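Local atomic coordinates of alpha-14 giardin (Giardia lamblia, PDB entry 3CHJ), a protein that binds calcium and, in a calcium-dependent way, phospholipids, and may serve as a calcium-regulated structural link between the membrane bilayer and the underlying axoneme. Residues 173-178 / 183-188; 166-171 / 189-194; 46-51 / 57-62. One frame throughout, in Å; residues are numbered along the deposited sequence.

Interaction 1: 173-178 / 183-188; sequences RKAIET and KDEVST. With CA (calcium ion), chain B.
E185 carries this contact, its carboxylate set against the C-terminal end of helix 162-177, where K174, A175 and T178 meet it. OE1 of E185 binds the calcium ion at 2.5 Å and also takes the N-H of K182, while OE2 takes two side-chain donors. The hydroxyl OG1 of T178 donates over 2.6 Å to OE2 of E185, which offers its syn lone pair, and NZ of K174 reaches the same OE2 at 2.7 Å from the anti side, tilted 17° out of the carboxylate plane. Held by the metal and three donors, the carboxylate probably has little freedom to rotate. A glutamate suits the place because its chain, extended beyond CG, is long enough to carry the carboxylate past A175 to the ion and T178.

K174 arrives across the line of E185 at about a right angle. Its chain starts opposite the backbone N (chi1 -175°) and bends at chi2, which swings NZ toward the other segment. There NZ also forms a salt bridge with D184 OD2, 2.8 Å away, on that oxygen's syn lone pair. A175 packs against E185, its small CB 3.8 Å from E185 CD, and its carbonyl O binds calcium at 2.3 Å. T178, the first residue beyond helical geometry, gives the ion both its carbonyl O and OG1.

As in the calcium-binding loops of annexins, carbonyls between two helices, G180 included, combine with a carboxylate from farther along the chain, both oxygens of E224. Calcium should polarise the T178 hydroxyl into a stronger donor, and K174 probably offsets part of the negative charge of E185 and D184. One carboxylate thus joins the metal site to a salt-bridge network between the C-terminal end of helix 162-177 and the segment leading into helix 186-195.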
loop_
_atom_site.group_PDB
_atom_site.type_symbol
_atom_site.label_atom_id
_atom_site.label_comp_id
_atom_site.label_asym_id
_atom_site.label_seq_id
_atom_site.Cartn_x
_atom_site.Cartn_y
_atom_site.Cartn_z
ATOM N N ARG A 173 -16.492 -21.579 -2.290
ATOM C CA ARG A 173 -16.154 -22.878 -1.710
ATOM C C ARG A 173 -15.852 -23.911 -2.792
ATOM O O ARG A 173 -14.868 -24.649 -2.700
ATOM C CB ARG A 173 -17.253 -23.380 -0.777
ATOM C CG ARG A 173 -16.998 -24.778 -0.243
ATOM C CD ARG A 173 -15.819 -24.799 0.733
ATOM N NE ARG A 173 -15.804 -26.034 1.531
ATOM C CZ ARG A 173 -15.089 -26.207 2.641
ATOM N NH1 ARG A 173 -14.298 -25.246 3.095
ATOM N NH2 ARG A 173 -15.156 -27.358 3.302
ATOM N N LYS A 174 -16.699 -23.969 -3.820
ATOM C CA LYS A 174 -16.465 -24.858 -4.957
ATOM C C LYS A 174 -15.090 -24.607 -5.584
ATOM O O LYS A 174 -14.312 -25.534 -5.817
ATOM C CB LYS A 174 -17.594 -24.698 -5.985
ATOM C CG LYS A 174 -17.553 -25.653 -7.172
ATOM C CD LYS A 174 -16.717 -25.103 -8.322
ATOM C CE LYS A 174 -16.416 -26.162 -9.372
ATOM N NZ LYS A 174 -15.630 -25.616 -10.525
ATOM N N ALA A 175 -14.781 -23.332 -5.799
ATOM C CA ALA A 175 -13.495 -22.942 -6.366
ATOM C C ALA A 175 -12.321 -23.349 -5.470
ATOM O O ALA A 175 -11.298 -23.828 -5.952
ATOM C CB ALA A 175 -13.493 -21.435 -6.624
ATOM N N ILE A 176 -12.476 -23.162 -4.166
ATOM C CA ILE A 176 -11.430 -23.517 -3.210
ATOM C C ILE A 176 -11.176 -25.034 -3.191
ATOM O O ILE A 176 -10.044 -25.490 -3.022
ATOM C CB ILE A 176 -11.795 -22.969 -1.824
ATOM C CG1 ILE A 176 -11.578 -21.443 -1.807
ATOM C CG2 ILE A 176 -10.996 -23.674 -0.717
ATOM C CD1 ILE A 176 -12.176 -20.718 -0.597
ATOM N N GLU A 177 -12.239 -25.801 -3.398
ATOM C CA GLU A 177 -12.133 -27.259 -3.317
ATOM C C GLU A 177 -11.392 -27.889 -4.477
ATOM O O GLU A 177 -10.768 -28.942 -4.302
ATOM C CB GLU A 177 -13.507 -27.911 -3.127
ATOM C CG GLU A 177 -14.031 -27.735 -1.725
ATOM C CD GLU A 177 -15.281 -28.553 -1.438
ATOM O OE1 GLU A 177 -15.477 -29.617 -2.063
ATOM O OE2 GLU A 177 -16.066 -28.137 -0.570
ATOM N N THR A 178 -11.433 -27.251 -5.651
ATOM C CA THR A 178 -10.779 -27.794 -6.851
ATOM C C THR A 178 -9.343 -27.302 -7.004
ATOM O O THR A 178 -9.056 -26.104 -6.810
ATOM C CB THR A 178 -11.536 -27.415 -8.130
ATOM O OG1 THR A 178 -11.556 -25.980 -8.257
ATOM C CG2 THR A 178 -12.976 -27.936 -8.107
ATOM N N LYS A 183 -11.890 -22.755 -15.387
ATOM C CA LYS A 183 -12.449 -21.714 -16.246
ATOM C C LYS A 183 -13.707 -21.057 -15.672
ATOM O O LYS A 183 -13.891 -19.841 -15.801
ATOM C CB LYS A 183 -12.708 -22.259 -17.662
ATOM C CG LYS A 183 -13.496 -23.565 -17.699
ATOM C CD LYS A 183 -13.967 -23.918 -19.114
ATOM C CE LYS A 183 -14.997 -25.035 -19.072
ATOM N NZ LYS A 183 -16.094 -24.737 -18.110
ATOM N N ASP A 184 -14.554 -21.860 -15.027
ATOM C CA ASP A 184 -15.827 -21.398 -14.473
ATOM C C ASP A 184 -15.625 -20.679 -13.141
ATOM O O ASP A 184 -16.551 -20.050 -12.621
ATOM C CB ASP A 184 -16.781 -22.587 -14.266
ATOM C CG ASP A 184 -16.270 -23.576 -13.218
ATOM O OD1 ASP A 184 -15.186 -24.154 -13.433
ATOM O OD2 ASP A 184 -16.954 -23.787 -12.184
ATOM N N GLU A 185 -14.410 -20.769 -12.600
ATOM C CA GLU A 185 -14.090 -20.169 -11.306
ATOM C C GLU A 185 -13.501 -18.759 -11.403
ATOM O O GLU A 185 -13.514 -18.015 -10.418
ATOM C CB GLU A 185 -13.144 -21.085 -10.528
ATOM C CG GLU A 185 -13.797 -22.464 -10.276
ATOM C CD GLU A 185 -12.872 -23.534 -9.735
ATOM O OE1 GLU A 185 -11.659 -23.297 -9.550
ATOM O OE2 GLU A 185 -13.380 -24.656 -9.496
ATOM N N VAL A 186 -12.997 -18.396 -12.582
ATOM C CA VAL A 186 -12.347 -17.086 -12.761
ATOM C C VAL A 186 -13.297 -15.979 -12.339
ATOM O O VAL A 186 -12.952 -15.110 -11.522
ATOM C CB VAL A 186 -11.888 -16.859 -14.222
ATOM C CG1 VAL A 186 -11.384 -15.437 -14.419
ATOM C CG2 VAL A 186 -10.801 -17.853 -14.596
ATOM N N SER A 187 -14.515 -16.025 -12.882
ATOM C CA SER A 187 -15.515 -15.018 -12.577
ATOM C C SER A 187 -15.851 -14.902 -11.090
ATOM O O SER A 187 -16.045 -13.803 -10.592
ATOM C CB SER A 187 -16.781 -15.244 -13.420
ATOM O OG SER A 187 -17.408 -16.457 -13.070
ATOM N N THR A 188 -15.929 -16.027 -10.380
ATOM C CA THR A 188 -16.215 -16.007 -8.939
ATOM C C THR A 188 -15.140 -15.234 -8.167
ATOM O O THR A 188 -15.430 -14.356 -7.337
ATOM C CB THR A 188 -16.282 -17.443 -8.406
ATOM O OG1 THR A 188 -17.302 -18.158 -9.132
ATOM C CG2 THR A 188 -16.566 -17.482 -6.919
HETATM CA CA CA B . -10.075 -24.176 -7.817
#

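Interaction 2: 166-171 / 189-194; sequences EEDLVL and WIRIFA
Helices 162-177 and 186-195 are steeply inclined to each other here, the axes of 166-171 and 189-194 lying 10.8 Å apart at closest approach and crossing at -125°. The nearest backbones are those of D168 and I192, whose CA atoms are 7.6 Å apart; at this spacing side chains must bridge the gap.

R191 does so with its long chain, stretched out as far as CD and then bent at chi3 (63°), which turns the guanidinium toward D168. NH2 of R191 donates to OD1 of D168 at 2.8 Å, and NE of R191 reaches the same oxygen at 3.2 Å, less straight. The grip is side-on: OD1 sits at the guanidinium edge, near its plane, yet both nitrogens approach from one face of the carboxylate, whose plane is turned 39° from theirs. At that edge too lies CD1 of L171, 3.5 Å from NH2 of R191, an apolar neighbour beside the ion pair. Next to the ion pair, I192 sets CD1 4.1 Å from CB of D168, an apolar side chain suited to a buried helix-helix contact of the all-helical annexin fold; it also packs on L204 of helix 198-211.

The other oxygen of D168, OD2, bonds to the hydroxyl of Y196, just beyond 189-194. Both carboxylate oxygens of this buried aspartate are therefore engaged, and the arginine probably helps to stabilise its negative charge.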
loop_
_atom_site.group_PDB
_atom_site.type_symbol
_atom_site.label_atom_id
_atom_site.label_comp_id
_atom_site.label_asym_id
_atom_site.label_seq_id
_atom_site.Cartn_x
_atom_site.Cartn_y
_atom_site.Cartn_z
ATOM N N GLU A 166 -24.752 -15.481 -0.045
ATOM C CA GLU A 166 -24.951 -16.926 0.093
ATOM C C GLU A 166 -24.623 -17.677 -1.202
ATOM O O GLU A 166 -23.982 -18.731 -1.166
ATOM C CB GLU A 166 -26.378 -17.263 0.554
ATOM C CG GLU A 166 -26.784 -16.677 1.912
ATOM C CD GLU A 166 -26.231 -17.443 3.120
ATOM O OE1 GLU A 166 -25.482 -18.433 2.935
ATOM O OE2 GLU A 166 -26.561 -17.040 4.266
ATOM N N GLU A 167 -25.053 -17.131 -2.346
ATOM C CA GLU A 167 -24.763 -17.732 -3.643
ATOM C C GLU A 167 -23.263 -17.753 -3.932
ATOM O O GLU A 167 -22.728 -18.776 -4.342
ATOM C CB GLU A 167 -25.472 -16.965 -4.756
ATOM C CG GLU A 167 -26.991 -17.055 -4.744
ATOM C CD GLU A 167 -27.618 -16.188 -5.840
ATOM O OE1 GLU A 167 -27.363 -14.962 -5.873
ATOM O OE2 GLU A 167 -28.373 -16.735 -6.675
ATOM N N ASP A 168 -22.605 -16.610 -3.734
ATOM C CA ASP A 168 -21.158 -16.519 -3.964
ATOM C C ASP A 168 -20.355 -17.372 -2.992
ATOM O O ASP A 168 -19.272 -17.852 -3.339
ATOM C CB ASP A 168 -20.684 -15.074 -3.878
ATOM C CG ASP A 168 -21.132 -14.251 -5.054
ATOM O OD1 ASP A 168 -21.522 -14.846 -6.096
ATOM O OD2 ASP A 168 -21.087 -13.011 -4.933
ATOM N N LEU A 169 -20.890 -17.572 -1.793
ATOM C CA LEU A 169 -20.235 -18.420 -0.792
ATOM C C LEU A 169 -20.109 -19.855 -1.294
ATOM O O LEU A 169 -19.046 -20.482 -1.190
ATOM C CB LEU A 169 -21.035 -18.384 0.514
ATOM C CG LEU A 169 -20.445 -19.131 1.696
ATOM C CD1 LEU A 169 -19.038 -18.604 1.977
ATOM C CD2 LEU A 169 -21.334 -18.940 2.882
ATOM N N VAL A 170 -21.209 -20.381 -1.836
ATOM C CA VAL A 170 -21.213 -21.708 -2.409
ATOM C C VAL A 170 -20.226 -21.790 -3.577
ATOM O O VAL A 170 -19.456 -22.754 -3.707
ATOM C CB VAL A 170 -22.647 -22.100 -2.834
ATOM C CG1 VAL A 170 -22.640 -23.377 -3.624
ATOM C CG2 VAL A 170 -23.526 -22.238 -1.577
ATOM N N LEU A 171 -20.231 -20.753 -4.410
ATOM C CA LEU A 171 -19.344 -20.694 -5.567
ATOM C C LEU A 171 -17.853 -20.622 -5.194
ATOM O O LEU A 171 -17.022 -21.325 -5.788
ATOM C CB LEU A 171 -19.735 -19.514 -6.464
ATOM C CG LEU A 171 -21.070 -19.718 -7.200
ATOM C CD1 LEU A 171 -21.520 -18.399 -7.796
ATOM C CD2 LEU A 171 -20.935 -20.790 -8.271
ATOM N N TRP A 189 -13.891 -15.576 -8.443
ATOM C CA TRP A 189 -12.797 -14.947 -7.716
ATOM C C TRP A 189 -12.729 -13.449 -7.980
ATOM O O TRP A 189 -12.498 -12.652 -7.067
ATOM C CB TRP A 189 -11.475 -15.582 -8.099
ATOM C CG TRP A 189 -11.209 -16.946 -7.492
ATOM C CD1 TRP A 189 -11.107 -18.131 -8.161
ATOM C CD2 TRP A 189 -10.969 -17.243 -6.107
ATOM N NE1 TRP A 189 -10.799 -19.152 -7.285
ATOM C CE2 TRP A 189 -10.751 -18.640 -6.012
ATOM C CE3 TRP A 189 -10.942 -16.468 -4.935
ATOM C CZ2 TRP A 189 -10.474 -19.275 -4.786
ATOM C CZ3 TRP A 189 -10.684 -17.092 -3.710
ATOM C CH2 TRP A 189 -10.460 -18.491 -3.646
ATOM N N ILE A 190 -12.900 -13.068 -9.241
ATOM C CA ILE A 190 -12.812 -11.652 -9.597
ATOM C C ILE A 190 -13.997 -10.855 -9.059
ATOM O O ILE A 190 -13.828 -9.786 -8.507
ATOM C CB ILE A 190 -12.628 -11.452 -11.126
ATOM C CG1 ILE A 190 -11.379 -12.196 -11.619
ATOM C CG2 ILE A 190 -12.565 -9.962 -11.482
ATOM C CD1 ILE A 190 -10.056 -11.759 -10.959
ATOM N N ARG A 191 -15.201 -11.406 -9.190
ATOM C CA ARG A 191 -16.375 -10.713 -8.699
ATOM C C ARG A 191 -16.247 -10.413 -7.197
ATOM O O ARG A 191 -16.466 -9.289 -6.753
ATOM C CB ARG A 191 -17.644 -11.520 -9.008
ATOM C CG ARG A 191 -18.898 -10.849 -8.482
ATOM C CD ARG A 191 -20.198 -11.551 -8.903
ATOM N NE ARG A 191 -20.320 -12.912 -8.386
ATOM C CZ ARG A 191 -20.049 -14.011 -9.081
ATOM N NH1 ARG A 191 -19.646 -13.920 -10.335
ATOM N NH2 ARG A 191 -20.193 -15.202 -8.520
ATOM N N ILE A 192 -15.860 -11.425 -6.420
ATOM C CA ILE A 192 -15.785 -11.230 -4.981
ATOM C C ILE A 192 -14.660 -10.257 -4.630
ATOM O O ILE A 192 -14.870 -9.251 -3.938
ATOM C CB ILE A 192 -15.586 -12.561 -4.253
ATOM C CG1 ILE A 192 -16.832 -13.460 -4.453
ATOM C CG2 ILE A 192 -15.350 -12.304 -2.771
ATOM C CD1 ILE A 192 -16.605 -14.917 -4.049
ATOM N N PHE A 193 -13.459 -10.545 -5.115
ATOM C CA PHE A 193 -12.318 -9.784 -4.634
ATOM C C PHE A 193 -12.184 -8.405 -5.261
ATOM O O PHE A 193 -11.623 -7.485 -4.625
ATOM C CB PHE A 193 -11.030 -10.599 -4.769
ATOM C CG PHE A 193 -10.895 -11.671 -3.719
ATOM C CD1 PHE A 193 -11.657 -12.851 -3.785
ATOM C CD2 PHE A 193 -10.022 -11.498 -2.636
ATOM C CE1 PHE A 193 -11.552 -13.828 -2.786
ATOM C CE2 PHE A 193 -9.922 -12.480 -1.640
ATOM C CZ PHE A 193 -10.656 -13.628 -1.715
ATOM N N ALA A 194 -12.737 -8.228 -6.464
ATOM C CA ALA A 194 -12.664 -6.913 -7.111
ATOM C C ALA A 194 -13.864 -6.014 -6.855
ATOM O O ALA A 194 -13.719 -4.785 -6.904
ATOM C CB ALA A 194 -12.452 -7.047 -8.614
#

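Interaction 3: 46-51 / 57-62; sequences NMQRTF and TFLDAF
F51 lays one face of its ring under the methyl CD1 of L59, which stands 3.8 Å from the F51 ring centroid and only 5° off the normal, a CH-pi contact over the centre of the ring. F51 has CG opposite its backbone N (chi1 -170°), which sends the ring out from helix 41-55 into the turn ahead of helix 59-64. The edge of the ring is used as well: CD2 of F51 comes within 3.3 Å of the carbonyl O of T57, near the ring plane. At the far end, CZ of F51 approaches CD2 of F62 at 3.5 Å, the two planes inclined at 45°. A flat, broad phenylalanine suits this place, since it can meet a methyl, a carbonyl and a second ring at once.

L59 divides its branches. While CD1 serves F51, CD2 rests against the amide end of Q48, 3.7 Å from OE1 of Q48, where the glutamine's extended chain crosses it at about a right angle. Polar bridging comes from a water that accepts from N of L59 at 2.9 Å and donates to O of Q48, linking the first turn of one helix to the backbone of the other.

Beyond these segments, Y79 touches both Q48 and L59, and F62 packs on C23 of helix 12-24. Two consecutive helices, joined by a short loop, pack here through largely apolar side chains, as in the all-helical annexin fold.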
loop_
_atom_site.group_PDB
_atom_site.type_symbol
_atom_site.label_atom_id
_atom_site.label_comp_id
_atom_site.label_asym_id
_atom_site.label_seq_id
_atom_site.Cartn_x
_atom_site.Cartn_y
_atom_site.Cartn_z
ATOM N N ASN A 46 3.210 21.983 0.704
ATOM C CA ASN A 46 3.429 23.428 0.681
ATOM C C ASN A 46 4.838 23.776 1.132
ATOM O O ASN A 46 5.514 24.601 0.502
ATOM C CB ASN A 46 2.410 24.181 1.538
ATOM C CG ASN A 46 2.631 25.695 1.485
ATOM O OD1 ASN A 46 2.879 26.332 2.509
ATOM N ND2 ASN A 46 2.599 26.261 0.273
ATOM N N MET A 47 5.275 23.130 2.212
ATOM C CA MET A 47 6.620 23.317 2.743
ATOM C C MET A 47 7.685 22.940 1.710
ATOM O O MET A 47 8.680 23.653 1.553
ATOM C CB MET A 47 6.787 22.518 4.041
ATOM C CG MET A 47 8.126 22.700 4.745
ATOM S SD MET A 47 9.374 21.612 4.067
ATOM C CE MET A 47 8.672 19.997 4.467
ATOM N N GLN A 48 7.488 21.827 1.005
ATOM C CA GLN A 48 8.425 21.440 -0.052
ATOM C C GLN A 48 8.541 22.500 -1.162
ATOM O O GLN A 48 9.650 22.836 -1.618
ATOM C CB GLN A 48 8.051 20.078 -0.648
ATOM C CG GLN A 48 8.867 19.730 -1.887
ATOM C CD GLN A 48 8.974 18.252 -2.130
ATOM O OE1 GLN A 48 8.518 17.443 -1.322
ATOM N NE2 GLN A 48 9.599 17.878 -3.244
ATOM N N ARG A 49 7.398 23.027 -1.584
ATOM C CA ARG A 49 7.363 24.079 -2.589
ATOM C C ARG A 49 8.085 25.325 -2.070
ATOM O O ARG A 49 8.851 25.959 -2.794
ATOM C CB ARG A 49 5.915 24.400 -2.968
ATOM C CG ARG A 49 5.272 23.385 -3.912
ATOM C CD ARG A 49 3.751 23.515 -3.865
ATOM N NE ARG A 49 3.076 22.638 -4.819
ATOM C CZ ARG A 49 1.761 22.655 -5.039
ATOM N NH1 ARG A 49 0.989 23.504 -4.371
ATOM N NH2 ARG A 49 1.227 21.832 -5.933
ATOM N N THR A 50 7.869 25.644 -0.802
ATOM C CA THR A 50 8.447 26.839 -0.172
ATOM C C THR A 50 9.965 26.699 0.029
ATOM O O THR A 50 10.697 27.693 -0.010
ATOM C CB THR A 50 7.726 27.140 1.164
ATOM O OG1 THR A 50 6.334 27.352 0.901
ATOM C CG2 THR A 50 8.287 28.388 1.851
ATOM N N PHE A 51 10.419 25.461 0.236
ATOM C CA PHE A 51 11.847 25.149 0.391
ATOM C C PHE A 51 12.689 25.742 -0.739
ATOM O O PHE A 51 13.725 26.370 -0.491
ATOM C CB PHE A 51 12.049 23.629 0.441
ATOM C CG PHE A 51 13.449 23.208 0.825
ATOM C CD1 PHE A 51 13.768 22.956 2.155
ATOM C CD2 PHE A 51 14.437 23.052 -0.143
ATOM C CE1 PHE A 51 15.054 22.564 2.521
ATOM C CE2 PHE A 51 15.736 22.668 0.216
ATOM C CZ PHE A 51 16.037 22.423 1.547
ATOM N N THR A 57 17.288 26.130 -3.742
ATOM C CA THR A 57 17.615 24.760 -4.125
ATOM C C THR A 57 16.363 23.909 -3.981
ATOM O O THR A 57 15.618 24.051 -3.006
ATOM C CB THR A 57 18.724 24.166 -3.220
ATOM O OG1 THR A 57 19.884 25.006 -3.268
ATOM C CG2 THR A 57 19.116 22.764 -3.673
ATOM N N PHE A 58 16.144 23.028 -4.950
ATOM C CA PHE A 58 15.047 22.082 -4.871
ATOM C C PHE A 58 15.304 21.045 -3.784
ATOM O O PHE A 58 16.448 20.633 -3.559
ATOM C CB PHE A 58 14.782 21.427 -6.224
ATOM C CG PHE A 58 14.035 22.320 -7.176
ATOM C CD1 PHE A 58 12.642 22.390 -7.139
ATOM C CD2 PHE A 58 14.726 23.117 -8.083
ATOM C CE1 PHE A 58 11.944 23.233 -8.016
ATOM C CE2 PHE A 58 14.038 23.968 -8.964
ATOM C CZ PHE A 58 12.645 24.023 -8.925
ATOM N N LEU A 59 14.234 20.641 -3.107
ATOM C CA LEU A 59 14.373 19.735 -1.975
ATOM C C LEU A 59 15.083 18.444 -2.368
ATOM O O LEU A 59 15.966 17.976 -1.640
ATOM C CB LEU A 59 13.012 19.437 -1.341
ATOM C CG LEU A 59 13.061 18.538 -0.097
ATOM C CD1 LEU A 59 13.905 19.145 1.016
ATOM C CD2 LEU A 59 11.646 18.244 0.384
ATOM N N ASP A 60 14.712 17.869 -3.510
ATOM C CA ASP A 60 15.310 16.599 -3.917
ATOM C C ASP A 60 16.825 16.715 -4.130
ATOM O O ASP A 60 17.582 15.852 -3.688
ATOM C CB ASP A 60 14.573 15.948 -5.100
ATOM C CG ASP A 60 14.620 16.777 -6.386
ATOM O OD1 ASP A 60 14.911 18.002 -6.357
ATOM O OD2 ASP A 60 14.339 16.169 -7.444
ATOM N N ALA A 61 17.259 17.816 -4.741
ATOM C CA ALA A 61 18.693 18.056 -4.951
ATOM C C ALA A 61 19.454 18.193 -3.635
ATOM O O ALA A 61 20.588 17.710 -3.511
ATOM C CB ALA A 61 18.906 19.299 -5.809
ATOM N N PHE A 62 18.830 18.852 -2.658
ATOM C CA PHE A 62 19.418 19.027 -1.328
ATOM C C PHE A 62 19.517 17.706 -0.569
ATOM O O PHE A 62 20.555 17.395 0.040
ATOM C CB PHE A 62 18.592 20.021 -0.527
ATOM C CG PHE A 62 19.104 20.270 0.852
ATOM C CD1 PHE A 62 20.301 20.952 1.056
ATOM C CD2 PHE A 62 18.366 19.861 1.960
ATOM C CE1 PHE A 62 20.762 21.204 2.363
ATOM C CE2 PHE A 62 18.812 20.101 3.251
ATOM C CZ PHE A 62 20.017 20.774 3.460
HETATM O O HOH W 1 11.599 21.621 -3.796
#

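Interactions 1 and 2 belong together: both join helix 162-177 to helix 186-195, their centres lie about 9 Å apart, and along the chain interaction 1 is nested inside the loop that interaction 2 closes. They also touch, with A175 and I176 packing on W189, and T188 on L171. Thus the calcium site and the R191-D168 salt bridge are parts of one packed unit. Interaction 3 comes earlier in the chain, joins helices 41-55 and 59-64, and lies on the opposite side of the chain's centre, with centres about 51 Å from interaction 1 and 48 Å from interaction 2. It packs a separate part of this helical protein, remote from this calcium ion.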